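Local coordinates for protein endosialidase (Enterobacteria phage phi92, PDB 4HIZ) that cleaves alpha2,8 and alpha2,9 linkages inside sialic acid polymers, as an endosialidase of a bacteriophage, at residues I352-R364 / T374-N386. Sequence-based numbering, arbitrary orientation.
Sequences IKYYDGILYLTTR and TLAMSADLGENWN. With CA (calcium ion), chain B.
Trp-385 presents the CZ3–CH2 end of its indole to two leucines of strand 358-364: CZ3 is 3.6 Å from Leu-361 CB, and CH2 is 3.7 Å from Leu-359 CD2. The Leu-361 side chain crosses the indole nearly at right angles. This tryptophan ends a sialidase Asp box, Ser-378–Ala-379–Asp-380–Leu-381–Gly-382–Glu-383–Asn-384–Trp-385, at the turn between the third and fourth strands of a four-stranded propeller blade. Ser-378 CB lies over one face of the Trp-385 ring, toward the rim. On the other sheet face, Met-377 lies alongside Tyr-360, with its CB 3.9 Å from Tyr-360 CD1.

Strands 358-364 and 374-378 run antiparallel (161° between their directions), with axes 4.6 Å apart at closest approach. Leu-359 and Leu-361 form hydrogen-bonded pairs with Ser-378 and Ala-376; beyond them Thr-363 N still donates to Thr-374 O, but Thr-374 N donates to the side-chain Thr-363 OG1 (2.9 Å).

Polar bonds fix the Asp-box turn from within. Ser-378 OG accepts from Asp-380 N, an ST turn, and from Gly-382 N at 2.8 Å. Glu-383 O binds a calcium ion whose other ligands include five waters. Asp-380 uses both oxygens on Asn-384, each through its syn lone pair: OD1 takes the backbone N, and OD2 takes ND2 at 2.9 Å in a nearly straight bond (176°).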
# COMPACT_ATOMS: atom_id res chain seq x y z
N ILE A 352 -8.16 33.56 12.07
CA ILE A 352 -9.18 34.58 11.80
C ILE A 352 -10.30 34.02 10.93
O ILE A 352 -10.03 33.27 9.98
CB ILE A 352 -8.59 35.83 11.10
CG1 ILE A 352 -7.79 35.46 9.84
CG2 ILE A 352 -7.70 36.59 12.07
CD1 ILE A 352 -7.33 36.71 9.02
N LYS A 353 -11.54 34.37 11.26
CA LYS A 353 -12.69 33.93 10.45
C LYS A 353 -13.75 35.03 10.45
O LYS A 353 -14.08 35.58 11.49
CB LYS A 353 -13.29 32.63 10.99
CG LYS A 353 -12.36 31.39 10.84
CD LYS A 353 -12.16 31.04 9.35
CE LYS A 353 -11.04 29.98 9.13
NZ LYS A 353 -9.69 30.51 9.67
N TYR A 354 -14.28 35.30 9.27
CA TYR A 354 -15.34 36.31 9.11
C TYR A 354 -16.68 35.62 8.95
O TYR A 354 -16.83 34.72 8.10
CB TYR A 354 -15.01 37.14 7.88
CG TYR A 354 -15.95 38.26 7.55
CD1 TYR A 354 -15.82 39.50 8.17
CD2 TYR A 354 -16.92 38.11 6.57
CE1 TYR A 354 -16.67 40.57 7.82
CE2 TYR A 354 -17.75 39.17 6.24
CZ TYR A 354 -17.62 40.37 6.87
OH TYR A 354 -18.46 41.43 6.50
N TYR A 355 -17.66 36.05 9.76
CA TYR A 355 -19.03 35.54 9.62
C TYR A 355 -20.01 36.69 9.78
O TYR A 355 -20.00 37.37 10.80
CB TYR A 355 -19.35 34.56 10.73
CG TYR A 355 -18.57 33.29 10.71
CD1 TYR A 355 -18.99 32.22 9.93
CD2 TYR A 355 -17.44 33.14 11.49
CE1 TYR A 355 -18.29 31.02 9.92
CE2 TYR A 355 -16.73 31.95 11.50
CZ TYR A 355 -17.16 30.90 10.70
OH TYR A 355 -16.50 29.70 10.70
N ASP A 356 -20.87 36.87 8.77
CA ASP A 356 -21.97 37.81 8.90
C ASP A 356 -21.52 39.19 9.37
O ASP A 356 -22.13 39.78 10.27
CB ASP A 356 -23.00 37.27 9.87
CG ASP A 356 -23.61 35.98 9.39
OD1 ASP A 356 -23.75 35.82 8.14
OD2 ASP A 356 -23.96 35.11 10.23
N GLY A 357 -20.46 39.70 8.77
CA GLY A 357 -20.05 41.07 9.03
C GLY A 357 -19.13 41.24 10.23
O GLY A 357 -18.70 42.35 10.50
N ILE A 358 -18.81 40.15 10.93
CA ILE A 358 -17.97 40.23 12.12
C ILE A 358 -16.72 39.40 11.89
O ILE A 358 -16.80 38.28 11.40
CB ILE A 358 -18.71 39.78 13.39
CG1 ILE A 358 -19.92 40.70 13.60
CG2 ILE A 358 -17.77 39.82 14.63
CD1 ILE A 358 -20.71 40.41 14.81
N LEU A 359 -15.57 39.95 12.22
CA LEU A 359 -14.32 39.23 12.06
C LEU A 359 -13.92 38.76 13.47
O LEU A 359 -13.80 39.56 14.38
CB LEU A 359 -13.26 40.21 11.51
CG LEU A 359 -11.86 39.63 11.27
CD1 LEU A 359 -11.93 38.42 10.29
CD2 LEU A 359 -10.96 40.77 10.73
N TYR A 360 -13.72 37.44 13.63
CA TYR A 360 -13.27 36.86 14.91
C TYR A 360 -11.82 36.46 14.79
O TYR A 360 -11.36 36.08 13.71
CB TYR A 360 -14.11 35.59 15.21
CG TYR A 360 -15.58 35.91 15.36
CD1 TYR A 360 -16.09 36.36 16.59
CD2 TYR A 360 -16.47 35.79 14.28
CE1 TYR A 360 -17.44 36.69 16.75
CE2 TYR A 360 -17.83 36.09 14.42
CZ TYR A 360 -18.30 36.54 15.66
OH TYR A 360 -19.63 36.85 15.80
N LEU A 361 -11.09 36.58 15.90
CA LEU A 361 -9.66 36.29 15.91
C LEU A 361 -9.30 35.62 17.23
O LEU A 361 -9.80 36.01 18.28
CB LEU A 361 -8.88 37.63 15.75
CG LEU A 361 -7.33 37.58 15.82
CD1 LEU A 361 -6.70 38.71 14.97
CD2 LEU A 361 -6.79 37.70 17.25
N THR A 362 -8.45 34.59 17.17
CA THR A 362 -7.84 34.09 18.42
C THR A 362 -6.34 34.14 18.29
O THR A 362 -5.82 34.04 17.18
CB THR A 362 -8.18 32.58 18.65
OG1 THR A 362 -7.70 31.82 17.54
CG2 THR A 362 -9.66 32.37 18.82
N THR A 363 -5.63 34.27 19.42
CA THR A 363 -4.18 34.28 19.36
C THR A 363 -3.63 33.05 20.03
O THR A 363 -4.31 32.41 20.85
CB THR A 363 -3.56 35.49 20.12
OG1 THR A 363 -3.97 35.44 21.49
CG2 THR A 363 -4.02 36.83 19.52
N ARG A 364 -2.41 32.72 19.66
CA ARG A 364 -1.57 31.78 20.41
C ARG A 364 -0.77 32.55 21.47
O ARG A 364 -0.12 33.56 21.15
CB ARG A 364 -0.55 31.17 19.46
CG ARG A 364 0.54 30.33 20.16
CD ARG A 364 1.36 29.63 19.09
NE ARG A 364 2.60 29.10 19.64
CZ ARG A 364 3.44 28.33 18.97
NH1 ARG A 364 3.20 27.99 17.72
NH2 ARG A 364 4.54 27.88 19.58
N THR A 374 -6.05 35.05 23.50
CA THR A 374 -7.14 36.02 23.59
C THR A 374 -8.10 35.73 22.45
O THR A 374 -7.67 35.34 21.36
CB THR A 374 -6.57 37.44 23.37
OG1 THR A 374 -5.60 37.71 24.37
CG2 THR A 374 -7.64 38.54 23.45
N LEU A 375 -9.39 35.90 22.72
CA LEU A 375 -10.43 35.90 21.70
C LEU A 375 -10.82 37.35 21.43
O LEU A 375 -11.00 38.13 22.37
CB LEU A 375 -11.65 35.10 22.17
CG LEU A 375 -12.93 35.15 21.32
CD1 LEU A 375 -12.72 34.54 19.91
CD2 LEU A 375 -14.08 34.42 22.04
N ALA A 376 -10.95 37.72 20.17
CA ALA A 376 -11.30 39.12 19.85
C ALA A 376 -12.32 39.13 18.71
O ALA A 376 -12.41 38.17 17.94
CB ALA A 376 -10.05 39.88 19.49
N MET A 377 -13.10 40.22 18.61
CA MET A 377 -13.99 40.37 17.47
C MET A 377 -13.97 41.82 17.01
O MET A 377 -13.77 42.72 17.82
CB MET A 377 -15.41 39.94 17.84
CG MET A 377 -16.02 40.76 18.93
SD MET A 377 -17.07 42.09 18.28
CE MET A 377 -18.56 41.14 18.39
N SER A 378 -14.16 42.03 15.70
CA SER A 378 -14.16 43.39 15.16
C SER A 378 -15.36 43.50 14.26
O SER A 378 -15.58 42.64 13.41
CB SER A 378 -12.90 43.65 14.34
OG SER A 378 -12.98 44.90 13.66
N ALA A 379 -16.12 44.58 14.42
CA ALA A 379 -17.26 44.87 13.57
C ALA A 379 -16.89 45.81 12.42
O ALA A 379 -17.75 46.19 11.60
CB ALA A 379 -18.40 45.48 14.39
N ASP A 380 -15.62 46.20 12.34
CA ASP A 380 -15.17 47.11 11.30
C ASP A 380 -13.90 46.64 10.59
O ASP A 380 -12.99 47.44 10.29
CB ASP A 380 -15.02 48.54 11.85
CG ASP A 380 -13.95 48.66 12.93
OD1 ASP A 380 -13.29 47.65 13.24
OD2 ASP A 380 -13.77 49.79 13.47
N LEU A 381 -13.85 45.34 10.31
CA LEU A 381 -12.83 44.77 9.45
C LEU A 381 -11.44 44.97 10.04
O LEU A 381 -10.47 45.13 9.30
CB LEU A 381 -12.91 45.38 8.04
CG LEU A 381 -14.30 45.23 7.42
CD1 LEU A 381 -14.44 45.98 6.11
CD2 LEU A 381 -14.59 43.74 7.27
N GLY A 382 -11.34 44.94 11.36
CA GLY A 382 -10.03 44.89 11.98
C GLY A 382 -9.47 46.25 12.40
O GLY A 382 -8.34 46.32 12.90
N GLU A 383 -10.21 47.33 12.19
CA GLU A 383 -9.75 48.63 12.66
C GLU A 383 -9.85 48.76 14.17
O GLU A 383 -9.01 49.38 14.80
CB GLU A 383 -10.52 49.77 12.00
CG GLU A 383 -10.51 49.72 10.49
CD GLU A 383 -9.44 50.58 9.89
OE1 GLU A 383 -8.25 50.37 10.20
OE2 GLU A 383 -9.81 51.48 9.10
N ASN A 384 -10.90 48.18 14.75
CA ASN A 384 -11.10 48.21 16.20
C ASN A 384 -11.60 46.86 16.69
O ASN A 384 -12.41 46.23 16.01
CB ASN A 384 -12.13 49.27 16.56
CG ASN A 384 -11.61 50.67 16.29
OD1 ASN A 384 -10.82 51.20 17.06
ND2 ASN A 384 -12.00 51.24 15.17
N TRP A 385 -11.14 46.44 17.87
CA TRP A 385 -11.48 45.12 18.36
C TRP A 385 -12.03 45.19 19.78
O TRP A 385 -11.71 46.14 20.53
CB TRP A 385 -10.21 44.28 18.40
CG TRP A 385 -9.56 44.07 17.08
CD1 TRP A 385 -8.65 44.89 16.47
CD2 TRP A 385 -9.72 42.93 16.21
NE1 TRP A 385 -8.25 44.35 15.27
CE2 TRP A 385 -8.90 43.15 15.09
CE3 TRP A 385 -10.51 41.76 16.27
CZ2 TRP A 385 -8.81 42.25 14.03
CZ3 TRP A 385 -10.42 40.86 15.21
CH2 TRP A 385 -9.58 41.11 14.10
N ASN A 386 -12.85 44.20 20.13
CA ASN A 386 -13.26 43.91 21.50
C ASN A 386 -12.55 42.61 21.91
O ASN A 386 -12.56 41.65 21.14
CB ASN A 386 -14.77 43.68 21.53
CG ASN A 386 -15.53 44.95 21.17
OD1 ASN A 386 -16.26 45.01 20.17
ND2 ASN A 386 -15.33 45.97 21.96
CA CA B . -6.70 50.19 15.37
O HOH W 1 -15.65 43.25 10.62
O HOH W 2 -19.73 44.87 9.26
O HOH W 3 -17.41 44.26 8.78
O HOH W 4 -2.96 37.32 23.20
O HOH W 5 -6.42 48.04 13.97
O HOH W 6 -8.04 51.94 16.25
O HOH W 7 -5.74 52.07 16.19
O HOH W 8 -6.37 48.26 17.13
O HOH W 9 -4.31 49.51 15.40